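Side-chain contacts in amine oxidase (Emericella nidulans, PDB 3PGB), which probably oxidises primary amines, using a copper ion and a topaquinone cofactor formed within its own chain: residues G184-S189 / S270-L275; E190-I195 / R236-W241; F354-N359 / F473-V478; Y427-F432 / T438-D443. One frame throughout, in Å; residues are numbered along the deposited sequence.

Interaction 1. Residues G184-S189 / S270-L275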
# COMPACT_ATOMS: atom_id res chain seq x y z
N GLY A 184 -12.76 41.26 -0.20
CA GLY A 184 -11.93 40.62 -1.22
C GLY A 184 -11.50 41.52 -2.35
O GLY A 184 -10.35 41.46 -2.79
N GLU A 185 -12.40 42.37 -2.84
CA GLU A 185 -12.08 43.32 -3.91
C GLU A 185 -11.34 44.54 -3.36
O GLU A 185 -10.26 44.87 -3.85
CB GLU A 185 -13.34 43.76 -4.66
N THR A 186 -11.90 45.20 -2.34
CA THR A 186 -11.29 46.42 -1.78
C THR A 186 -9.84 46.21 -1.33
O THR A 186 -9.00 47.10 -1.51
CB THR A 186 -12.09 47.00 -0.60
OG1 THR A 186 -13.47 47.13 -0.96
CG2 THR A 186 -11.56 48.38 -0.21
N VAL A 187 -9.54 45.04 -0.77
CA VAL A 187 -8.17 44.70 -0.35
C VAL A 187 -7.17 44.80 -1.51
O VAL A 187 -5.97 44.96 -1.27
CB VAL A 187 -8.10 43.29 0.28
CG1 VAL A 187 -6.68 42.91 0.62
CG2 VAL A 187 -8.97 43.23 1.53
N TYR A 188 -7.65 44.70 -2.74
CA TYR A 188 -6.79 44.86 -3.91
C TYR A 188 -6.77 46.29 -4.44
O TYR A 188 -5.71 46.91 -4.49
CB TYR A 188 -7.17 43.86 -5.01
CG TYR A 188 -6.64 42.47 -4.75
CD1 TYR A 188 -5.38 42.09 -5.19
CD2 TYR A 188 -7.39 41.54 -4.04
CE1 TYR A 188 -4.89 40.83 -4.94
CE2 TYR A 188 -6.91 40.27 -3.78
CZ TYR A 188 -5.65 39.92 -4.24
OH TYR A 188 -5.17 38.66 -3.99
N SER A 189 -7.93 46.81 -4.82
CA SER A 189 -8.01 48.11 -5.49
C SER A 189 -7.60 49.28 -4.59
O SER A 189 -7.05 50.27 -5.08
CB SER A 189 -9.41 48.34 -6.05
OG SER A 189 -10.38 48.23 -5.02
N SER A 270 -8.35 53.20 5.09
CA SER A 270 -7.53 54.33 5.56
C SER A 270 -6.93 54.05 6.95
O SER A 270 -6.05 54.78 7.39
CB SER A 270 -8.32 55.65 5.55
OG SER A 270 -9.14 55.79 6.70
N GLN A 271 -7.41 53.01 7.62
CA GLN A 271 -6.87 52.57 8.92
C GLN A 271 -5.93 51.35 8.79
O GLN A 271 -5.37 50.90 9.80
CB GLN A 271 -8.01 52.22 9.89
CG GLN A 271 -8.99 53.37 10.17
CD GLN A 271 -8.34 54.54 10.90
OE1 GLN A 271 -8.28 55.66 10.39
NE2 GLN A 271 -7.83 54.27 12.10
N TRP A 272 -5.76 50.81 7.59
CA TRP A 272 -4.84 49.68 7.38
C TRP A 272 -3.41 50.19 7.30
O TRP A 272 -3.16 51.29 6.81
CB TRP A 272 -5.16 48.90 6.11
CG TRP A 272 -6.53 48.29 6.05
CD1 TRP A 272 -7.36 48.03 7.11
CD2 TRP A 272 -7.21 47.83 4.88
NE1 TRP A 272 -8.52 47.46 6.66
CE2 TRP A 272 -8.46 47.33 5.30
CE3 TRP A 272 -6.89 47.82 3.52
CZ2 TRP A 272 -9.39 46.80 4.39
CZ3 TRP A 272 -7.82 47.29 2.63
CH2 TRP A 272 -9.05 46.80 3.07
N LYS A 273 -2.47 49.38 7.78
CA LYS A 273 -1.06 49.78 7.88
C LYS A 273 -0.14 48.77 7.19
O LYS A 273 -0.42 47.57 7.14
CB LYS A 273 -0.67 49.93 9.35
N LEU A 274 0.97 49.28 6.66
CA LEU A 274 1.96 48.47 5.95
C LEU A 274 3.04 48.12 6.96
O LEU A 274 3.87 48.96 7.30
CB LEU A 274 2.53 49.25 4.76
CG LEU A 274 3.49 48.54 3.80
CD1 LEU A 274 3.49 49.21 2.44
CD2 LEU A 274 4.92 48.46 4.35
N LEU A 275 3.01 46.89 7.47
CA LEU A 275 3.89 46.50 8.57
C LEU A 275 5.32 46.21 8.12
O LEU A 275 6.25 46.28 8.93
CB LEU A 275 3.32 45.30 9.33
CG LEU A 275 2.00 45.54 10.09
CD1 LEU A 275 1.59 44.28 10.82
CD2 LEU A 275 2.11 46.70 11.07

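Interaction 2. Residues E190-I195 / R236-W241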
# COMPACT_ATOMS: atom_id res chain seq x y z
N GLU A 190 -7.86 49.17 -3.29
CA GLU A 190 -7.60 50.26 -2.35
C GLU A 190 -6.37 50.03 -1.48
O GLU A 190 -6.04 50.86 -0.64
CB GLU A 190 -8.83 50.48 -1.45
CG GLU A 190 -10.09 50.89 -2.21
CD GLU A 190 -9.88 52.15 -3.04
OE1 GLU A 190 -9.31 53.13 -2.51
OE2 GLU A 190 -10.28 52.16 -4.22
N TRP A 191 -5.68 48.90 -1.70
CA TRP A 191 -4.52 48.56 -0.88
C TRP A 191 -3.39 47.92 -1.70
O TRP A 191 -2.44 48.61 -2.07
CB TRP A 191 -4.94 47.68 0.29
CG TRP A 191 -3.90 47.50 1.34
CD1 TRP A 191 -3.25 46.35 1.65
CD2 TRP A 191 -3.38 48.50 2.21
NE1 TRP A 191 -2.36 46.57 2.67
CE2 TRP A 191 -2.42 47.88 3.04
CE3 TRP A 191 -3.64 49.87 2.39
CZ2 TRP A 191 -1.72 48.58 4.02
CZ3 TRP A 191 -2.95 50.56 3.36
CH2 TRP A 191 -1.99 49.91 4.16
N LEU A 192 -3.49 46.63 -2.00
CA LEU A 192 -2.38 45.88 -2.61
C LEU A 192 -1.86 46.49 -3.90
O LEU A 192 -0.66 46.69 -4.06
CB LEU A 192 -2.78 44.42 -2.85
CG LEU A 192 -2.91 43.54 -1.60
CD1 LEU A 192 -3.55 42.21 -1.95
CD2 LEU A 192 -1.56 43.34 -0.93
N PHE A 193 -2.77 46.79 -4.83
CA PHE A 193 -2.38 47.39 -6.10
C PHE A 193 -1.81 48.80 -5.94
O PHE A 193 -0.94 49.21 -6.70
CB PHE A 193 -3.56 47.43 -7.08
CG PHE A 193 -4.00 46.08 -7.60
CD1 PHE A 193 -3.11 45.01 -7.70
CD2 PHE A 193 -5.30 45.89 -8.02
CE1 PHE A 193 -3.52 43.78 -8.19
CE2 PHE A 193 -5.72 44.66 -8.52
CZ PHE A 193 -4.83 43.61 -8.61
N LYS A 194 -2.31 49.54 -4.96
CA LYS A 194 -1.77 50.87 -4.69
C LYS A 194 -0.34 50.77 -4.15
O LYS A 194 0.55 51.49 -4.59
CB LYS A 194 -2.70 51.66 -3.76
CG LYS A 194 -4.03 52.00 -4.44
CD LYS A 194 -4.84 53.09 -3.73
CE LYS A 194 -5.96 53.61 -4.65
NZ LYS A 194 -6.97 54.43 -3.93
N ILE A 195 -0.13 49.85 -3.21
CA ILE A 195 1.20 49.58 -2.67
C ILE A 195 2.13 49.05 -3.77
O ILE A 195 3.30 49.42 -3.83
CB ILE A 195 1.16 48.56 -1.50
CG1 ILE A 195 0.46 49.17 -0.29
CG2 ILE A 195 2.57 48.13 -1.12
CD1 ILE A 195 0.03 48.14 0.74
N ARG A 236 -2.07 40.21 7.18
CA ARG A 236 -1.80 39.56 5.91
C ARG A 236 -0.31 39.51 5.66
O ARG A 236 0.42 40.43 6.03
CB ARG A 236 -2.40 40.37 4.76
CG ARG A 236 -3.82 40.03 4.33
CD ARG A 236 -3.93 40.18 2.82
NE ARG A 236 -5.23 39.77 2.32
CZ ARG A 236 -5.45 39.24 1.12
NH1 ARG A 236 -4.46 39.02 0.25
NH2 ARG A 236 -6.69 38.89 0.78
N TRP A 237 0.15 38.43 5.01
CA TRP A 237 1.46 38.36 4.38
C TRP A 237 1.21 37.96 2.94
O TRP A 237 0.64 36.90 2.68
CB TRP A 237 2.34 37.31 5.06
CG TRP A 237 3.26 37.82 6.13
CD1 TRP A 237 3.15 37.62 7.48
CD2 TRP A 237 4.45 38.59 5.94
NE1 TRP A 237 4.19 38.21 8.13
CE2 TRP A 237 5.01 38.82 7.22
CE3 TRP A 237 5.11 39.11 4.81
CZ2 TRP A 237 6.18 39.55 7.40
CZ3 TRP A 237 6.27 39.84 5.00
CH2 TRP A 237 6.80 40.05 6.28
N ASP A 238 1.64 38.79 1.99
CA ASP A 238 1.41 38.51 0.57
C ASP A 238 2.71 38.49 -0.21
O ASP A 238 3.72 39.04 0.22
CB ASP A 238 0.46 39.54 -0.03
CG ASP A 238 -0.91 39.51 0.61
OD1 ASP A 238 -1.65 38.54 0.38
OD2 ASP A 238 -1.25 40.46 1.34
N MET A 239 2.65 37.87 -1.38
CA MET A 239 3.82 37.68 -2.24
C MET A 239 3.45 37.98 -3.68
O MET A 239 2.30 37.80 -4.08
CB MET A 239 4.28 36.23 -2.12
CG MET A 239 5.65 35.93 -2.67
SD MET A 239 5.87 34.14 -2.80
CE MET A 239 7.64 34.03 -2.91
N PHE A 240 4.41 38.45 -4.46
CA PHE A 240 4.22 38.56 -5.90
C PHE A 240 4.45 37.18 -6.56
O PHE A 240 5.34 36.44 -6.16
CB PHE A 240 5.17 39.60 -6.50
CG PHE A 240 4.77 41.02 -6.19
CD1 PHE A 240 4.07 41.78 -7.12
CD2 PHE A 240 5.09 41.60 -4.97
CE1 PHE A 240 3.70 43.08 -6.85
CE2 PHE A 240 4.71 42.90 -4.68
CZ PHE A 240 4.02 43.65 -5.62
N TRP A 241 3.61 36.85 -7.53
CA TRP A 241 3.80 35.65 -8.36
C TRP A 241 3.85 36.05 -9.83
O TRP A 241 3.24 37.05 -10.22
CB TRP A 241 2.66 34.66 -8.18
CG TRP A 241 2.39 34.25 -6.78
CD1 TRP A 241 1.82 35.00 -5.79
CD2 TRP A 241 2.66 32.96 -6.20
NE1 TRP A 241 1.73 34.27 -4.63
CE2 TRP A 241 2.23 33.01 -4.86
CE3 TRP A 241 3.22 31.78 -6.69
CZ2 TRP A 241 2.35 31.92 -4.00
CZ3 TRP A 241 3.34 30.70 -5.84
CH2 TRP A 241 2.91 30.77 -4.51

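Interaction 3. Residues F354-N359 / F473-V478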
# COMPACT_ATOMS: atom_id res chain seq x y z
N PHE A 354 -24.86 0.18 0.25
CA PHE A 354 -24.68 1.47 0.91
C PHE A 354 -25.43 2.57 0.19
O PHE A 354 -25.82 2.41 -0.97
CB PHE A 354 -23.19 1.82 0.99
CG PHE A 354 -22.50 1.90 -0.34
CD1 PHE A 354 -21.86 0.80 -0.86
CD2 PHE A 354 -22.50 3.08 -1.07
CE1 PHE A 354 -21.22 0.87 -2.09
CE2 PHE A 354 -21.87 3.16 -2.31
CZ PHE A 354 -21.22 2.05 -2.81
N TYR A 355 -25.62 3.69 0.89
CA TYR A 355 -26.21 4.90 0.29
C TYR A 355 -25.12 5.93 0.03
O TYR A 355 -24.17 6.05 0.80
CB TYR A 355 -27.25 5.52 1.22
CG TYR A 355 -28.52 4.72 1.40
CD1 TYR A 355 -28.55 3.60 2.21
CD2 TYR A 355 -29.69 5.10 0.76
CE1 TYR A 355 -29.72 2.87 2.39
CE2 TYR A 355 -30.87 4.38 0.93
CZ TYR A 355 -30.88 3.26 1.75
OH TYR A 355 -32.05 2.54 1.91
N ILE A 356 -25.27 6.67 -1.06
CA ILE A 356 -24.37 7.75 -1.42
C ILE A 356 -24.95 9.08 -0.94
O ILE A 356 -26.15 9.33 -1.09
CB ILE A 356 -24.17 7.79 -2.96
CG1 ILE A 356 -23.42 6.54 -3.42
CG2 ILE A 356 -23.42 9.05 -3.40
CD1 ILE A 356 -23.39 6.39 -4.94
N ALA A 357 -24.11 9.90 -0.33
CA ALA A 357 -24.47 11.26 0.05
C ALA A 357 -23.42 12.22 -0.48
O ALA A 357 -22.30 11.80 -0.78
CB ALA A 357 -24.59 11.38 1.55
N PHE A 358 -23.78 13.49 -0.60
CA PHE A 358 -22.87 14.47 -1.19
C PHE A 358 -23.19 15.89 -0.74
O PHE A 358 -24.32 16.34 -0.89
CB PHE A 358 -22.95 14.39 -2.71
CG PHE A 358 -21.81 15.05 -3.42
CD1 PHE A 358 -21.89 16.37 -3.82
CD2 PHE A 358 -20.66 14.34 -3.69
CE1 PHE A 358 -20.84 16.98 -4.48
CE2 PHE A 358 -19.60 14.94 -4.35
CZ PHE A 358 -19.69 16.26 -4.75
N ASN A 359 -22.20 16.60 -0.20
CA ASN A 359 -22.38 18.01 0.16
C ASN A 359 -21.29 18.92 -0.38
O ASN A 359 -20.31 18.45 -0.97
CB ASN A 359 -22.56 18.18 1.68
CG ASN A 359 -21.36 17.74 2.48
OD1 ASN A 359 -20.22 17.75 2.00
ND2 ASN A 359 -21.60 17.36 3.73
N PHE A 473 -15.01 -3.92 -5.97
CA PHE A 473 -15.85 -2.79 -6.38
C PHE A 473 -15.30 -1.46 -5.84
O PHE A 473 -14.86 -1.39 -4.70
CB PHE A 473 -17.27 -3.01 -5.87
CG PHE A 473 -18.26 -1.99 -6.36
CD1 PHE A 473 -18.85 -2.12 -7.60
CD2 PHE A 473 -18.63 -0.93 -5.55
CE1 PHE A 473 -19.77 -1.18 -8.05
CE2 PHE A 473 -19.55 0.01 -5.99
CZ PHE A 473 -20.12 -0.12 -7.24
N THR A 474 -15.35 -0.42 -6.68
CA THR A 474 -14.82 0.91 -6.33
C THR A 474 -15.83 2.01 -6.58
O THR A 474 -16.50 2.03 -7.61
CB THR A 474 -13.55 1.26 -7.18
OG1 THR A 474 -12.47 0.37 -6.85
CG2 THR A 474 -13.11 2.70 -6.94
N LEU A 475 -15.95 2.92 -5.62
CA LEU A 475 -16.71 4.16 -5.79
C LEU A 475 -15.70 5.28 -5.71
O LEU A 475 -14.94 5.34 -4.75
CB LEU A 475 -17.76 4.33 -4.68
CG LEU A 475 -18.45 5.71 -4.54
CD1 LEU A 475 -18.95 6.24 -5.88
CD2 LEU A 475 -19.59 5.64 -3.54
N ARG A 476 -15.68 6.15 -6.72
CA ARG A 476 -14.64 7.16 -6.78
C ARG A 476 -15.13 8.57 -7.10
O ARG A 476 -16.08 8.76 -7.85
CB ARG A 476 -13.58 6.74 -7.79
CG ARG A 476 -12.52 7.78 -8.08
CD ARG A 476 -11.43 7.20 -8.93
NE ARG A 476 -10.77 6.06 -8.29
CZ ARG A 476 -9.97 5.20 -8.92
NH1 ARG A 476 -9.72 5.33 -10.22
NH2 ARG A 476 -9.42 4.20 -8.24
N SER A 477 -14.46 9.54 -6.49
CA SER A 477 -14.66 10.95 -6.75
C SER A 477 -13.29 11.61 -6.86
O SER A 477 -12.31 11.12 -6.28
CB SER A 477 -15.45 11.60 -5.62
OG SER A 477 -15.49 13.02 -5.77
N VAL A 478 -13.22 12.70 -7.60
CA VAL A 478 -12.01 13.50 -7.69
C VAL A 478 -12.38 14.96 -7.56
O VAL A 478 -13.15 15.47 -8.37
CB VAL A 478 -11.28 13.30 -9.02
CG1 VAL A 478 -10.07 14.23 -9.11
CG2 VAL A 478 -10.86 11.84 -9.19

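Interaction 4. Residues Y427-F432 / T438-D443. With NAG (2-acetamido-2-deoxy-beta-D-glucopyranose), chain H.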
# COMPACT_ATOMS: atom_id res chain seq x y z
N TYR A 427 -21.47 6.02 -14.25
CA TYR A 427 -21.12 7.35 -13.79
C TYR A 427 -22.36 8.05 -13.27
O TYR A 427 -23.34 8.19 -14.01
CB TYR A 427 -20.53 8.17 -14.94
CG TYR A 427 -19.16 7.73 -15.38
CD1 TYR A 427 -18.99 6.75 -16.35
CD2 TYR A 427 -18.01 8.31 -14.84
CE1 TYR A 427 -17.72 6.34 -16.76
CE2 TYR A 427 -16.74 7.91 -15.24
CZ TYR A 427 -16.60 6.92 -16.20
OH TYR A 427 -15.33 6.52 -16.61
N LEU A 428 -22.32 8.48 -12.01
CA LEU A 428 -23.41 9.26 -11.43
C LEU A 428 -23.08 10.74 -11.48
O LEU A 428 -21.93 11.13 -11.69
CB LEU A 428 -23.66 8.83 -9.98
CG LEU A 428 -24.11 7.39 -9.78
CD1 LEU A 428 -24.09 7.04 -8.29
CD2 LEU A 428 -25.50 7.17 -10.37
N ASN A 429 -24.11 11.56 -11.30
CA ASN A 429 -23.94 13.01 -11.17
C ASN A 429 -23.76 13.41 -9.71
O ASN A 429 -24.07 12.65 -8.79
CB ASN A 429 -25.18 13.74 -11.71
CG ASN A 429 -25.26 13.74 -13.22
OD1 ASN A 429 -24.33 13.32 -13.91
ND2 ASN A 429 -26.39 14.22 -13.74
N THR A 430 -23.23 14.61 -9.52
CA THR A 430 -23.28 15.31 -8.24
C THR A 430 -23.57 16.77 -8.54
O THR A 430 -23.22 17.27 -9.61
CB THR A 430 -21.97 15.20 -7.44
OG1 THR A 430 -20.86 15.65 -8.23
CG2 THR A 430 -21.72 13.76 -6.98
N SER A 431 -24.23 17.45 -7.61
CA SER A 431 -24.48 18.88 -7.76
C SER A 431 -24.14 19.64 -6.49
O SER A 431 -23.94 19.04 -5.43
CB SER A 431 -25.94 19.14 -8.14
OG SER A 431 -26.81 18.55 -7.19
N PHE A 432 -24.04 20.95 -6.62
CA PHE A 432 -23.89 21.82 -5.46
C PHE A 432 -24.57 23.17 -5.69
O PHE A 432 -24.75 23.61 -6.83
CB PHE A 432 -22.42 22.01 -5.12
CG PHE A 432 -21.68 22.90 -6.07
CD1 PHE A 432 -21.35 24.20 -5.70
CD2 PHE A 432 -21.30 22.45 -7.32
CE1 PHE A 432 -20.67 25.02 -6.58
CE2 PHE A 432 -20.61 23.27 -8.20
CZ PHE A 432 -20.30 24.56 -7.82
N THR A 438 -28.04 25.97 -9.05
CA THR A 438 -27.62 24.59 -8.86
C THR A 438 -26.68 24.23 -9.99
O THR A 438 -27.05 24.30 -11.17
CB THR A 438 -28.78 23.62 -8.84
OG1 THR A 438 -29.64 23.97 -7.74
CG2 THR A 438 -28.31 22.18 -8.65
N HIS A 439 -25.45 23.90 -9.62
CA HIS A 439 -24.43 23.49 -10.55
C HIS A 439 -24.40 21.98 -10.49
O HIS A 439 -24.28 21.41 -9.41
CB HIS A 439 -23.08 24.07 -10.13
CG HIS A 439 -22.99 25.57 -10.25
ND1 HIS A 439 -22.07 26.19 -11.06
CD2 HIS A 439 -23.72 26.55 -9.67
CE1 HIS A 439 -22.23 27.50 -10.98
NE2 HIS A 439 -23.23 27.75 -10.14
N THR A 440 -24.56 21.33 -11.64
CA THR A 440 -24.46 19.88 -11.74
C THR A 440 -23.15 19.52 -12.44
O THR A 440 -22.88 20.00 -13.54
CB THR A 440 -25.66 19.27 -12.49
OG1 THR A 440 -26.85 19.41 -11.69
CG2 THR A 440 -25.43 17.78 -12.79
N HIS A 441 -22.35 18.69 -11.78
CA HIS A 441 -21.16 18.10 -12.38
C HIS A 441 -21.55 16.75 -12.96
O HIS A 441 -21.77 15.79 -12.23
CB HIS A 441 -20.06 17.90 -11.33
CG HIS A 441 -19.48 19.17 -10.81
ND1 HIS A 441 -19.08 20.20 -11.63
CD2 HIS A 441 -19.22 19.57 -9.54
CE1 HIS A 441 -18.60 21.19 -10.89
NE2 HIS A 441 -18.67 20.83 -9.62
N VAL A 442 -21.66 16.70 -14.29
CA VAL A 442 -22.11 15.50 -14.96
C VAL A 442 -21.04 14.43 -14.86
O VAL A 442 -19.87 14.72 -15.09
CB VAL A 442 -22.42 15.77 -16.45
CG1 VAL A 442 -22.74 14.46 -17.18
CG2 VAL A 442 -23.57 16.75 -16.58
N ASP A 443 -21.43 13.21 -14.50
CA ASP A 443 -20.51 12.08 -14.47
C ASP A 443 -19.25 12.44 -13.69
O ASP A 443 -18.13 12.40 -14.21
CB ASP A 443 -20.17 11.64 -15.89
CG ASP A 443 -21.39 11.21 -16.69
OD1 ASP A 443 -21.32 11.25 -17.94
OD2 ASP A 443 -22.41 10.83 -16.08
C1 NAG H . -26.72 14.36 -15.14
C2 NAG H . -27.76 13.35 -15.62
C3 NAG H . -28.21 13.63 -17.06
C4 NAG H . -28.56 15.10 -17.27
C5 NAG H . -27.43 15.97 -16.73
C6 NAG H . -27.75 17.46 -16.86
C7 NAG H . -27.99 10.96 -15.17
C8 NAG H . -27.32 9.62 -15.06
N2 NAG H . -27.22 12.00 -15.49
O3 NAG H . -29.36 12.86 -17.34
O4 NAG H . -28.77 15.36 -18.64
O5 NAG H . -27.24 15.65 -15.37
O6 NAG H . -28.82 17.78 -16.00
O7 NAG H . -29.20 11.07 -14.96

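Interaction 1. Residues G184-S189 / S270-L275
V187 meets W272 at the far end of the indole's six-membered ring, and this pairing is the tight part of the contact. CG2 of V187 lies 3.9 Å from CH2 of W272, approaching obliquely, while CZ3 of W272 comes within 4.0 Å of CA of V187; the two side chains cross at about a right angle. The branch that touches is the one beside the backbone N of V187, since CG1 takes the place opposite that N (chi1 176°). Packing slackens toward T186: its carbonyl O stands at the rim of the indole, near the ring plane, 4.3 Å from CZ3 of W272, and its CG2 is 4.4 Å from CH2 of the same ring. T186 is also the more solvent-exposed of the two helix residues, with a mannose of a glycan carried by the protein about 6 Å from its side chain. Its OG1 is hydrogen-bonded to E99, whose carboxylate also takes the N of E185. W191 also meets the indole of W272 edge-to-face, and V187 packs on L192 and R236. The contact thus joins the N-terminal part of helix 186-198 to the residue just before strand 273-279. Between the two segments the chemistry is mainly apolar packing, which favours closeness but little direction. The indole's one polar atom, NE1 of W272, gives its hydrogen to the carbonyl of G266, so the ring can be buried against V187 without leaving that N-H unpaired, and its turn is probably set by that bond.

Interaction 2. Residues E190-I195 / R236-W241
L192 drops its two methyl groups onto an ion pair carried by the strand, one methyl to each charged residue. CD1 of L192 stands 4.0 Å from NH1 of R236, reaching the guanidinium obliquely, and CD2 of L192 lies 3.7 Å from OD2 of D238. The leucine crosses both side chains at about a right angle, so it rests against them rather than running alongside. R236 and D238 alternate with W237 and thus project from the same face of strand 236-241. The arginine chain bends at chi2 (-144°), which carries its head along the strand until NH1 of R236 donates to OD1 of D238 at 2.9 Å. This salt bridge is not straight: the N-H...O angle is 140°, and NH1 arrives on the syn side of the carboxylate, 29° out of its plane. D238 therefore offers its two oxygens differently, OD1 to the arginine and OD2 to the leucine methyl. NH2 of R236 has a second, weak and long ion pair with E181. On the helix a second salt bridge joins K194 NZ to E190 OE1 at 3.0 Å, on the exposed side turned from the strand. Next to L192, I195 lays CD1 over one face of the W191 indole, 3.3 Å above its plane, while NE1 of W191 is hydrogen-bonded to S262. I221 packs on both L192 and D238. Methyl groups pressed on a charge pair contribute dispersion and no hydrogen bond, yet where they screen R236 and D238 from water they may strengthen the attraction between the two charges.

Interaction 3. Residues F354-N359 / F473-V478
Apolar contacts converge on one methyl of L475. Its CD2 lies 3.6 Å from CE2 of F354, reaching that ring obliquely, and 3.9 Å from CG1 of I356; the isoleucine and leucine side chains extend toward each other tip to tip. L475 puts CG opposite its backbone N (chi1 168°), and CD2 becomes the foremost atom between the two partners. The aromatic contact is looser. CZ of F354 and CE2 of F473 are 4.1 Å apart, and each atom sits at the other ring's edge, near its plane, so the phenyls meet rim to rim without overlap. Other rings complete the cluster: W349 stacks on F473, Y338 meets F473 edge-to-face, and F492 meets F354 with its plane nearly parallel. The backbones do not pair. The strand axes run almost parallel, 3° between their directions, but 11.0 Å apart, the spacing of two layers facing each other across a side-chain core, as in the beta-sandwich that forms the catalytic domain of copper amine oxidases. In one layer, 352-359 lies between strands 346-349 and 363-371, which add V347, I369 and L364 to the core. Strand 464-479 has 437-451 as a neighbour, from which L447 packs on F473 and L475, while R476, the next residue along, bonds to D453 of the second subunit.

Interaction 4. Residues Y427-F432 / T438-D443
F432 packs obliquely against H439 and H441, three rings gathered on one face of a two-stranded pairing. CE2 of F432 comes to 3.2 Å from CB of H439, a close approach, and to 3.4 Å from NE2 of H441. The phenyl and the H441 imidazole are nearly parallel (26°) but slid so far apart that they barely overlap; H439 is met obliquely. F432 reaches both because CG lies between its backbone N and carbonyl carbon (chi1 74°), which turns the ring toward the partner strand. Beneath the rings run the backbone bonds, F432 with H439 in both directions and T430 with H441 likewise. Past this regular pairing, the side chain of N429 continues the link: its OD1 accepts from D443 N at 3.0 Å, an almost straight bond (163°). The other end of the amide is committed covalently, ND2 of N429 being joined to C1 of N-acetylglucosamine at 1.4 Å. That sugar packs against T440 and V442, its O5 3.8 Å from CG2 of T440 and its C5 3.9 Å from CG2 of V442. At the far end CB of Y427 touches OD2 of D443 at 3.5 Å. Around this shell, D776 and E437 take the two imidazole nitrogens of H439, and P410 O receives NE2 of H441. K417 forms a salt bridge with D443 and a cation-pi contact with Y427. Strands 426-434 and 437-451 thus make an antiparallel beta hairpin, with an occupied N-X-S glycosylation sequon, N429-T430-S431, on its first arm.

Overall arrangement
Following the chain from the N terminus, helix 186-198 opens interactions 1 and 2. Interaction 2 closes first, when strand 235-242 comes back against the helix; interaction 1 closes later, before strand 273-279, so the smaller loop lies wholly within the larger. Together they seat one helix on one five-stranded antiparallel sheet, and that shared helix links them. Some 36 to 42 Å away, measured between centres, a second nested pair follows. Strand 352-359 opens interaction 3, the hairpin of interaction 4 forms and closes within it, and strand 464-479 completes the outer loop. I356 and F358 pack on L428 and T430, joining both contacts in the catalytic domain. No loops cross.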